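Local coordinates for protein malate dehydrogenase (Entamoeba histolytica, PDB 3I0P) that probably catalyses the NAD-dependent interconversion of malate and oxaloacetate, at residues T38-A41 with A42-R45; G46-H50 with G51-F55; S185-P188 with T189-E193. All blocks are in the same frame, centred on the assembly; numbering follows the deposited sequence.

Interaction 1 (T38-A41 with A42-R45); sequences TLIA and ADLR
The base of the Leu44 side chain lies against the carbonyl oxygen of Ile40, with Leu44 CB 3.5 Å from Ile40 O. The two residues sit one turn apart on the last part of the alpha-helix 29-45, so this is packing along one helix. Their apolar ends meet loosely: Ile40 CG1 and Leu44 CD1 are 4.4 Å apart. Ile40 has CG1 anti to its backbone N (chi1 -164°), and its side chain packs on Ile11, Ile14 and Lys15 of helix 11-24. Leu44 reaches instead to Glu334 and Arg338 of helix 328-340. Leu44 N donates to Ile40 O at 2.7 Å; in the next step along the helix Arg45 N donates to Ala41 O at 3.0 Å. The bonds from Ala42 N to Thr38 O and from Asp43 N to Leu39 O are weak.

Arg45 runs alongside the Ala41 carbonyl. Its CG stands beside its own backbone N (chi1 -64°), which puts Arg45 CG 3.1 Å from Ala41 O. The chain then bends at chi3. It packs on Glu330 and Glu334, and its nearest side-chain atom is about 6 Å from the nearest atom of NAD. Glu330 is itself hydrogen-bonded to the cofactor. Asp43 turns its carboxylate back along the helix. Its OD2 accepts a hydrogen bond from Ile52 N in the following loop and lies 3.7 Å from Leu39 O.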
loop_
_atom_site.group_PDB
_atom_site.type_symbol
_atom_site.label_atom_id
_atom_site.label_comp_id
_atom_site.label_asym_id
_atom_site.label_seq_id
_atom_site.Cartn_x
_atom_site.Cartn_y
_atom_site.Cartn_z
ATOM N N THR A 38 -0.908 -23.885 -3.297
ATOM C CA THR A 38 -0.398 -22.619 -2.786
ATOM C C THR A 38 0.848 -22.826 -1.944
ATOM O O THR A 38 1.663 -21.916 -1.827
ATOM C CB THR A 38 -1.449 -21.745 -2.028
ATOM O OG1 THR A 38 -1.068 -21.604 -0.667
ATOM C CG2 THR A 38 -2.852 -22.299 -2.114
ATOM N N LEU A 39 1.016 -24.016 -1.375
ATOM C CA LEU A 39 2.279 -24.331 -0.710
ATOM C C LEU A 39 3.402 -24.503 -1.728
ATOM O O LEU A 39 4.436 -23.845 -1.604
ATOM C CB LEU A 39 2.164 -25.534 0.231
ATOM C CG LEU A 39 1.297 -25.260 1.463
ATOM C CD1 LEU A 39 1.388 -26.385 2.473
ATOM C CD2 LEU A 39 1.710 -23.935 2.107
ATOM N N ILE A 40 3.200 -25.344 -2.747
ATOM C CA ILE A 40 4.222 -25.511 -3.787
ATOM C C ILE A 40 4.538 -24.195 -4.520
ATOM O O ILE A 40 5.689 -23.938 -4.837
ATOM C CB ILE A 40 3.897 -26.655 -4.802
ATOM C CG1 ILE A 40 5.150 -27.037 -5.601
ATOM C CG2 ILE A 40 2.771 -26.266 -5.752
ATOM C CD1 ILE A 40 6.112 -27.913 -4.865
ATOM N N ALA A 41 3.517 -23.371 -4.763
ATOM C CA ALA A 41 3.695 -22.025 -5.299
ATOM C C ALA A 41 4.728 -21.236 -4.518
ATOM O O ALA A 41 5.540 -20.514 -5.106
ATOM C CB ALA A 41 2.380 -21.269 -5.313
ATOM N N ALA A 42 4.714 -21.369 -3.195
ATOM C CA ALA A 42 5.733 -20.711 -2.397
ATOM C C ALA A 42 7.132 -21.246 -2.741
ATOM O O ALA A 42 8.082 -20.457 -2.881
ATOM C CB ALA A 42 5.437 -20.842 -0.926
ATOM N N ASP A 43 7.249 -22.568 -2.892
ATOM C CA ASP A 43 8.543 -23.189 -3.209
ATOM C C ASP A 43 8.977 -22.877 -4.651
ATOM O O ASP A 43 10.156 -22.648 -4.909
ATOM C CB ASP A 43 8.528 -24.711 -2.966
ATOM C CG ASP A 43 8.301 -25.080 -1.502
ATOM O OD1 ASP A 43 8.962 -24.515 -0.604
ATOM O OD2 ASP A 43 7.457 -25.961 -1.245
ATOM N N LEU A 44 8.019 -22.872 -5.581
ATOM C CA LEU A 44 8.290 -22.488 -6.957
ATOM C C LEU A 44 8.839 -21.074 -7.035
ATOM O O LEU A 44 9.732 -20.798 -7.831
ATOM C CB LEU A 44 7.041 -22.611 -7.825
ATOM C CG LEU A 44 6.814 -23.992 -8.430
ATOM C CD1 LEU A 44 5.374 -24.135 -8.951
ATOM C CD2 LEU A 44 7.832 -24.323 -9.513
ATOM N N ARG A 45 8.317 -20.183 -6.201
ATOM C CA ARG A 45 8.645 -18.769 -6.323
ATOM C C ARG A 45 9.870 -18.376 -5.500
ATOM O O ARG A 45 10.389 -17.274 -5.650
ATOM C CB ARG A 45 7.441 -17.900 -5.960
ATOM C CG ARG A 45 6.265 -18.057 -6.895
ATOM C CD ARG A 45 5.088 -17.155 -6.506
ATOM N NE ARG A 45 5.387 -15.742 -6.739
ATOM C CZ ARG A 45 5.364 -15.142 -7.933
ATOM N NH1 ARG A 45 5.051 -15.824 -9.023
ATOM N NH2 ARG A 45 5.643 -13.850 -8.033
#

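Interaction 2 (G46-H50 with G51-F55). With NAD (nicotinamide-adenine-dinucleotide), chain B.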
loop_
_atom_site.group_PDB
_atom_site.type_symbol
_atom_site.label_atom_id
_atom_site.label_comp_id
_atom_site.label_asym_id
_atom_site.label_seq_id
_atom_site.Cartn_x
_atom_site.Cartn_y
_atom_site.Cartn_z
ATOM N N GLY A 46 10.328 -19.273 -4.635
ATOM C CA GLY A 46 11.513 -19.000 -3.837
ATOM C C GLY A 46 11.219 -18.433 -2.466
ATOM O O GLY A 46 12.114 -17.937 -1.800
ATOM N N MET A 47 9.965 -18.514 -2.036
ATOM C CA MET A 47 9.590 -18.119 -0.681
ATOM C C MET A 47 9.776 -19.334 0.212
ATOM O O MET A 47 8.813 -19.969 0.626
ATOM C CB MET A 47 8.128 -17.640 -0.626
ATOM C CG MET A 47 7.766 -16.510 -1.571
ATOM S SD MET A 47 8.802 -15.080 -1.257
ATOM C CE MET A 47 8.090 -13.880 -2.409
ATOM N N ASP A 48 11.023 -19.660 0.503
ATOM C CA ASP A 48 11.361 -20.963 1.085
ATOM C C ASP A 48 10.837 -21.169 2.515
ATOM O O ASP A 48 10.880 -22.279 3.051
ATOM C CB ASP A 48 12.869 -21.220 0.951
ATOM C CG ASP A 48 13.316 -21.253 -0.512
ATOM O OD1 ASP A 48 12.632 -21.909 -1.320
ATOM O OD2 ASP A 48 14.331 -20.615 -0.859
ATOM N N THR A 49 10.314 -20.093 3.094
ATOM C CA THR A 49 9.700 -20.123 4.414
ATOM C C THR A 49 8.214 -20.524 4.407
ATOM O O THR A 49 7.607 -20.661 5.471
ATOM C CB THR A 49 9.818 -18.734 5.081
ATOM O OG1 THR A 49 11.191 -18.475 5.407
ATOM C CG2 THR A 49 8.964 -18.665 6.348
ATOM N N HIS A 50 7.625 -20.715 3.230
ATOM C CA HIS A 50 6.164 -20.827 3.143
ATOM C C HIS A 50 5.598 -22.027 2.381
ATOM O O HIS A 50 4.387 -22.093 2.142
ATOM C CB HIS A 50 5.558 -19.511 2.643
ATOM C CG HIS A 50 5.555 -18.432 3.676
ATOM N ND1 HIS A 50 6.513 -17.443 3.726
ATOM C CD2 HIS A 50 4.728 -18.207 4.725
ATOM C CE1 HIS A 50 6.266 -16.643 4.748
ATOM N NE2 HIS A 50 5.191 -17.087 5.374
ATOM N N GLY A 51 6.472 -22.967 2.019
ATOM C CA GLY A 51 6.064 -24.226 1.375
ATOM C C GLY A 51 6.509 -25.431 2.183
ATOM O O GLY A 51 6.339 -25.459 3.400
ATOM N N ILE A 52 7.110 -26.408 1.507
ATOM C CA ILE A 52 7.547 -27.671 2.131
ATOM C C ILE A 52 8.390 -27.520 3.413
ATOM O O ILE A 52 8.249 -28.316 4.336
ATOM C CB ILE A 52 8.215 -28.635 1.077
ATOM C CG1 ILE A 52 8.408 -30.056 1.625
ATOM C CG2 ILE A 52 9.520 -28.071 0.545
ATOM C CD1 ILE A 52 7.127 -30.789 1.976
ATOM N N GLN A 53 9.245 -26.498 3.482
ATOM C CA GLN A 53 10.138 -26.306 4.645
ATOM C C GLN A 53 9.375 -25.942 5.913
ATOM O O GLN A 53 9.958 -25.796 6.995
ATOM C CB GLN A 53 11.217 -25.265 4.347
ATOM C CG GLN A 53 12.165 -25.708 3.252
ATOM C CD GLN A 53 13.259 -24.700 2.945
ATOM O OE1 GLN A 53 13.614 -24.495 1.777
ATOM N NE2 GLN A 53 13.808 -24.070 3.988
ATOM N N ARG A 54 8.059 -25.836 5.767
ATOM C CA ARG A 54 7.186 -25.434 6.846
ATOM C C ARG A 54 5.970 -26.348 6.862
ATOM O O ARG A 54 5.061 -26.177 7.662
ATOM C CB ARG A 54 6.770 -23.985 6.614
ATOM C CG ARG A 54 6.641 -23.135 7.860
ATOM C CD ARG A 54 7.825 -23.272 8.826
ATOM N NE ARG A 54 9.034 -22.623 8.333
ATOM C CZ ARG A 54 10.241 -22.813 8.857
ATOM N NH1 ARG A 54 10.386 -23.636 9.889
ATOM N NH2 ARG A 54 11.306 -22.188 8.356
ATOM N N PHE A 55 5.970 -27.333 5.975
ATOM C CA PHE A 55 4.847 -28.242 5.815
ATOM C C PHE A 55 4.510 -28.939 7.121
ATOM O O PHE A 55 3.366 -28.876 7.582
ATOM C CB PHE A 55 5.163 -29.272 4.725
ATOM C CG PHE A 55 4.028 -30.195 4.396
ATOM C CD1 PHE A 55 2.773 -29.693 4.066
ATOM C CD2 PHE A 55 4.228 -31.567 4.377
ATOM C CE1 PHE A 55 1.724 -30.546 3.748
ATOM C CE2 PHE A 55 3.198 -32.430 4.058
ATOM C CZ PHE A 55 1.939 -31.923 3.735
HETATM P PA NAD B . 10.562 -9.573 0.393
HETATM O O1A NAD B . 11.234 -10.870 0.012
HETATM O O2A NAD B . 11.337 -8.576 1.193
HETATM O O5B NAD B . 10.078 -8.898 -0.984
HETATM C C5B NAD B . 9.330 -9.671 -1.940
HETATM C C4B NAD B . 8.662 -8.795 -3.008
HETATM O O4B NAD B . 9.503 -7.707 -3.413
HETATM C C3B NAD B . 8.370 -9.560 -4.283
HETATM O O3B NAD B . 7.199 -8.993 -4.894
HETATM C C2B NAD B . 9.586 -9.301 -5.146
HETATM O O2B NAD B . 9.280 -9.418 -6.536
HETATM C C1B NAD B . 9.914 -7.868 -4.779
HETATM N N9A NAD B . 11.352 -7.496 -4.923
HETATM C C8A NAD B . 12.395 -8.013 -4.257
HETATM N N7A NAD B . 13.516 -7.376 -4.659
HETATM C C5A NAD B . 13.165 -6.446 -5.578
HETATM C C6A NAD B . 13.864 -5.500 -6.334
HETATM N N6A NAD B . 15.210 -5.375 -6.232
HETATM N N1A NAD B . 13.191 -4.700 -7.196
HETATM C C2A NAD B . 11.862 -4.801 -7.327
HETATM N N3A NAD B . 11.167 -5.694 -6.610
HETATM C C4A NAD B . 11.796 -6.527 -5.734
HETATM O O3 NAD B . 9.127 -9.851 1.107
HETATM P PN NAD B . 8.829 -10.486 2.577
HETATM O O1N NAD B . 8.183 -9.402 3.407
HETATM O O2N NAD B . 10.040 -11.224 3.090
HETATM O O5D NAD B . 7.709 -11.593 2.283
HETATM C C5D NAD B . 8.063 -12.884 1.776
HETATM C C4D NAD B . 6.838 -13.794 1.738
HETATM O O4D NAD B . 6.341 -14.021 3.060
HETATM C C3D NAD B . 5.689 -13.184 0.946
HETATM O O3D NAD B . 5.307 -14.122 -0.069
HETATM C C2D NAD B . 4.581 -12.926 1.968
HETATM O O2D NAD B . 3.238 -13.139 1.499
HETATM C C1D NAD B . 4.912 -13.941 3.039
HETATM N N1N NAD B . 4.345 -13.575 4.336
HETATM C C2N NAD B . 3.228 -14.215 4.748
HETATM C C3N NAD B . 2.651 -13.899 5.981
HETATM C C7N NAD B . 1.408 -14.598 6.456
HETATM O O7N NAD B . 0.937 -14.294 7.544
HETATM N N7N NAD B . 0.848 -15.529 5.686
HETATM C C4N NAD B . 3.245 -12.917 6.778
HETATM C C5N NAD B . 4.395 -12.264 6.323
HETATM C C6N NAD B . 4.932 -12.618 5.086
HETATM O O HOH W 1 9.270 -24.023 1.844
#
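Asp48 and Gln53 pass at a slant, with the carboxylate and amide planes only 10° apart. The amide oxygen of Gln53 meets the methylene of Asp48: Gln53 OE1 is 3.5 Å from Asp48 CB. Gln53 CG stands beside its backbone N (chi1 -65°), and the extended chain runs along the Asp48 carbonyl, placing Gln53 CD 3.4 Å from Asp48 O. The Asp48 carboxylate has its own partner, a salt bridge to Arg337. A water joins the backbones. It donates to Asp48 O at 2.7 Å and accepts from Gly51 N and Gln53 N.

The chain reaches this loop through a Schellman motif with Gly46 at positive phi, then makes a type I beta turn from Met47 to His50. Beyond the turn, Arg54 bends at chi2 and chi3 to bring the edge of its guanidinium to the Thr49 carbonyl. Arg54 NE is 3.8 Å from Thr49 O, near the guanidinium plane. The methyl of the Thr49 side chain, CG2, sits 3.6 Å above one face of the His50 ring, toward the rim. That ring meets the nicotinamide ribose of NAD obliquely, His50 CE1 lying 3.1 Å from NAD O4D. Met47, bent at chi2, puts CE 3.6 Å from NAD O3D.

Interaction 3 (S185-P188 with T189-E193); sequences SISP and TGRFE. With NAD (nicotinamide-adenine-dinucleotide), chain B.
Arg191 has CG anti to its backbone N (chi1 -158°) and runs straight until a bend at chi3 (-60°). This carries its guanidinium back past Ser187 and Pro188 to the NAD pyrophosphate. Ser187 likewise has OG anti to its backbone N, which turns the hydroxyl toward the residues that follow. One face of the guanidinium rests over the Ser187 backbone, with Ser187 CA 3.9 Å above the plane and over its centre. Ser187 OG lies over the guanidinium too. At the edge, Arg191 NH2 donates to NAD O2N at 2.9 Å in a nearly straight bond (163°). The pairing of guanidinium and phosphate charge probably strengthens it. Trp206 adds a cation-pi contact to Arg191.

The arrangement is a loop running into the first turn of a helix: strand 178-182 leads through residues 185-188 to helix 189-197, and both parts supply the cofactor pocket. Pro188 crosses Arg191 at an angle and touches the same phosphate oxygen: Pro188 CD is 3.3 Å from NAD O2N, while Pro188 CB is 3.9 Å from NAD C5N of the nicotinamide ring. Pro188 O is held by Ser187 OG at 2.8 Å, and Arg191 N adds a weak bond to it at 3.5 Å. The Phe192 ring approaches edge-on: CE1 is 3.5 Å from Ser187 OG, which lies in the ring plane. Phe192 also packs on Pro218, Leu221 and Leu222 of helix 218-224. Earlier in the loop, Ser185 OG donates to Ser187 O at 2.6 Å from above the carbonyl plane. Lys246 of the second subunit hydrogen-bonds to Ser185 O, Ile186 O and the NAD, which places this loop at the dimer interface.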
loop_
_atom_site.group_PDB
_atom_site.type_symbol
_atom_site.label_atom_id
_atom_site.label_comp_id
_atom_site.label_asym_id
_atom_site.label_seq_id
_atom_site.Cartn_x
_atom_site.Cartn_y
_atom_site.Cartn_z
ATOM N N SER A 185 5.978 -5.012 7.547
ATOM C CA SER A 185 7.227 -4.855 8.295
ATOM C C SER A 185 8.404 -5.096 7.339
ATOM O O SER A 185 8.251 -5.789 6.322
ATOM C CB SER A 185 7.279 -5.841 9.463
ATOM O OG SER A 185 7.180 -7.175 9.004
ATOM N N ILE A 186 9.570 -4.529 7.648
ATOM C CA ILE A 186 10.749 -4.733 6.799
ATOM C C ILE A 186 10.989 -6.233 6.575
ATOM O O ILE A 186 11.150 -6.681 5.441
ATOM C CB ILE A 186 12.036 -4.049 7.366
ATOM C CG1 ILE A 186 11.812 -2.536 7.536
ATOM C CG2 ILE A 186 13.242 -4.340 6.456
ATOM C CD1 ILE A 186 12.989 -1.763 8.128
ATOM N N SER A 187 10.988 -6.993 7.670
ATOM C CA SER A 187 11.163 -8.438 7.634
ATOM C C SER A 187 9.968 -9.172 8.251
ATOM O O SER A 187 9.327 -8.654 9.174
ATOM C CB SER A 187 12.454 -8.829 8.365
ATOM O OG SER A 187 12.547 -10.230 8.560
ATOM N N PRO A 188 9.644 -10.367 7.710
ATOM C CA PRO A 188 8.756 -11.328 8.383
ATOM C C PRO A 188 9.509 -12.189 9.415
ATOM O O PRO A 188 10.742 -12.204 9.430
ATOM C CB PRO A 188 8.234 -12.189 7.226
ATOM C CG PRO A 188 9.292 -12.106 6.191
ATOM C CD PRO A 188 9.883 -10.739 6.300
ATOM N N THR A 189 8.771 -12.882 10.282
ATOM C CA THR A 189 9.389 -13.738 11.303
ATOM C C THR A 189 10.112 -14.932 10.662
ATOM O O THR A 189 11.159 -15.361 11.146
ATOM C CB THR A 189 8.358 -14.279 12.305
ATOM O OG1 THR A 189 7.438 -15.131 11.615
ATOM C CG2 THR A 189 7.597 -13.154 12.972
ATOM N N GLY A 190 9.550 -15.453 9.571
ATOM C CA GLY A 190 10.117 -16.591 8.849
ATOM C C GLY A 190 11.535 -16.400 8.348
ATOM O O GLY A 190 12.305 -17.359 8.275
ATOM N N ARG A 191 11.885 -15.163 7.999
ATOM C CA ARG A 191 13.253 -14.833 7.600
ATOM C C ARG A 191 14.212 -15.013 8.788
ATOM O O ARG A 191 15.377 -15.378 8.614
ATOM C CB ARG A 191 13.328 -13.408 7.045
ATOM C CG ARG A 191 14.524 -13.142 6.144
ATOM C CD ARG A 191 14.645 -11.670 5.787
ATOM N NE ARG A 191 13.468 -11.161 5.083
ATOM C CZ ARG A 191 13.313 -9.904 4.667
ATOM N NH1 ARG A 191 14.262 -8.995 4.879
ATOM N NH2 ARG A 191 12.200 -9.551 4.032
ATOM N N PHE A 192 13.704 -14.763 9.994
ATOM C CA PHE A 192 14.465 -14.981 11.221
ATOM C C PHE A 192 14.707 -16.480 11.494
ATOM O O PHE A 192 15.829 -16.875 11.805
ATOM C CB PHE A 192 13.799 -14.270 12.410
ATOM C CG PHE A 192 14.167 -12.809 12.533
ATOM C CD1 PHE A 192 13.693 -11.871 11.623
ATOM C CD2 PHE A 192 14.989 -12.374 13.564
ATOM C CE1 PHE A 192 14.045 -10.526 11.735
ATOM C CE2 PHE A 192 15.344 -11.033 13.686
ATOM C CZ PHE A 192 14.869 -10.108 12.770
ATOM N N GLU A 193 13.664 -17.298 11.345
ATOM C CA GLU A 193 13.772 -18.765 11.446
ATOM C C GLU A 193 14.802 -19.290 10.450
ATOM O O GLU A 193 15.532 -20.239 10.733
ATOM C CB GLU A 193 12.423 -19.438 11.151
ATOM C CG GLU A 193 11.220 -18.935 11.959
ATOM C CD GLU A 193 10.857 -19.827 13.139
ATOM O OE1 GLU A 193 10.270 -19.311 14.120
ATOM O OE2 GLU A 193 11.144 -21.049 13.088
HETATM P PA NAD B . 10.562 -9.573 0.393
HETATM O O1A NAD B . 11.234 -10.870 0.012
HETATM O O2A NAD B . 11.337 -8.576 1.193
HETATM O O5B NAD B . 10.078 -8.898 -0.984
HETATM C C5B NAD B . 9.330 -9.671 -1.940
HETATM C C4B NAD B . 8.662 -8.795 -3.008
HETATM O O4B NAD B . 9.503 -7.707 -3.413
HETATM C C3B NAD B . 8.370 -9.560 -4.283
HETATM O O3B NAD B . 7.199 -8.993 -4.894
HETATM C C2B NAD B . 9.586 -9.301 -5.146
HETATM O O2B NAD B . 9.280 -9.418 -6.536
HETATM C C1B NAD B . 9.914 -7.868 -4.779
HETATM N N9A NAD B . 11.352 -7.496 -4.923
HETATM C C8A NAD B . 12.395 -8.013 -4.257
HETATM N N7A NAD B . 13.516 -7.376 -4.659
HETATM C C5A NAD B . 13.165 -6.446 -5.578
HETATM C C6A NAD B . 13.864 -5.500 -6.334
HETATM N N6A NAD B . 15.210 -5.375 -6.232
HETATM N N1A NAD B . 13.191 -4.700 -7.196
HETATM C C2A NAD B . 11.862 -4.801 -7.327
HETATM N N3A NAD B . 11.167 -5.694 -6.610
HETATM C C4A NAD B . 11.796 -6.527 -5.734
HETATM O O3 NAD B . 9.127 -9.851 1.107
HETATM P PN NAD B . 8.829 -10.486 2.577
HETATM O O1N NAD B . 8.183 -9.402 3.407
HETATM O O2N NAD B . 10.040 -11.224 3.090
HETATM O O5D NAD B . 7.709 -11.593 2.283
HETATM C C5D NAD B . 8.063 -12.884 1.776
HETATM C C4D NAD B . 6.838 -13.794 1.738
HETATM O O4D NAD B . 6.341 -14.021 3.060
HETATM C C3D NAD B . 5.689 -13.184 0.946
HETATM O O3D NAD B . 5.307 -14.122 -0.069
HETATM C C2D NAD B . 4.581 -12.926 1.968
HETATM O O2D NAD B . 3.238 -13.139 1.499
HETATM C C1D NAD B . 4.912 -13.941 3.039
HETATM N N1N NAD B . 4.345 -13.575 4.336
HETATM C C2N NAD B . 3.228 -14.215 4.748
HETATM C C3N NAD B . 2.651 -13.899 5.981
HETATM C C7N NAD B . 1.408 -14.598 6.456
HETATM O O7N NAD B . 0.937 -14.294 7.544
HETATM N N7N NAD B . 0.848 -15.529 5.686
HETATM C C4N NAD B . 3.245 -12.917 6.778
HETATM C C5N NAD B . 4.395 -12.264 6.323
HETATM C C6N NAD B . 4.932 -12.618 5.086
#

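How the interactions relate
The three interactions follow one another along the chain. Interactions 1 and 2 are continuous, with centres 7 Å apart. Ala42 O accepts from Met47 N at 2.8 Å, and Asp43 OD2 accepts from Ile52 N, also at 2.8 Å, so the helix end and the loop are tied twice. Interactions 2 and 3 have centres 13 Å apart and meet through a weak bond from Thr49 OG1 to Gly190 O at 3.3 Å. Both touch NAD: 46-50 at the nicotinamide ribose, 185-193 at the phosphate and the nicotinamide ring. Interactions 1 and 3 do not touch; their nearest atoms are about 12 Å apart. Interaction 1 comes nearest to NAD through Arg45, whose side chain is about 6 Å from it at the nearest atoms.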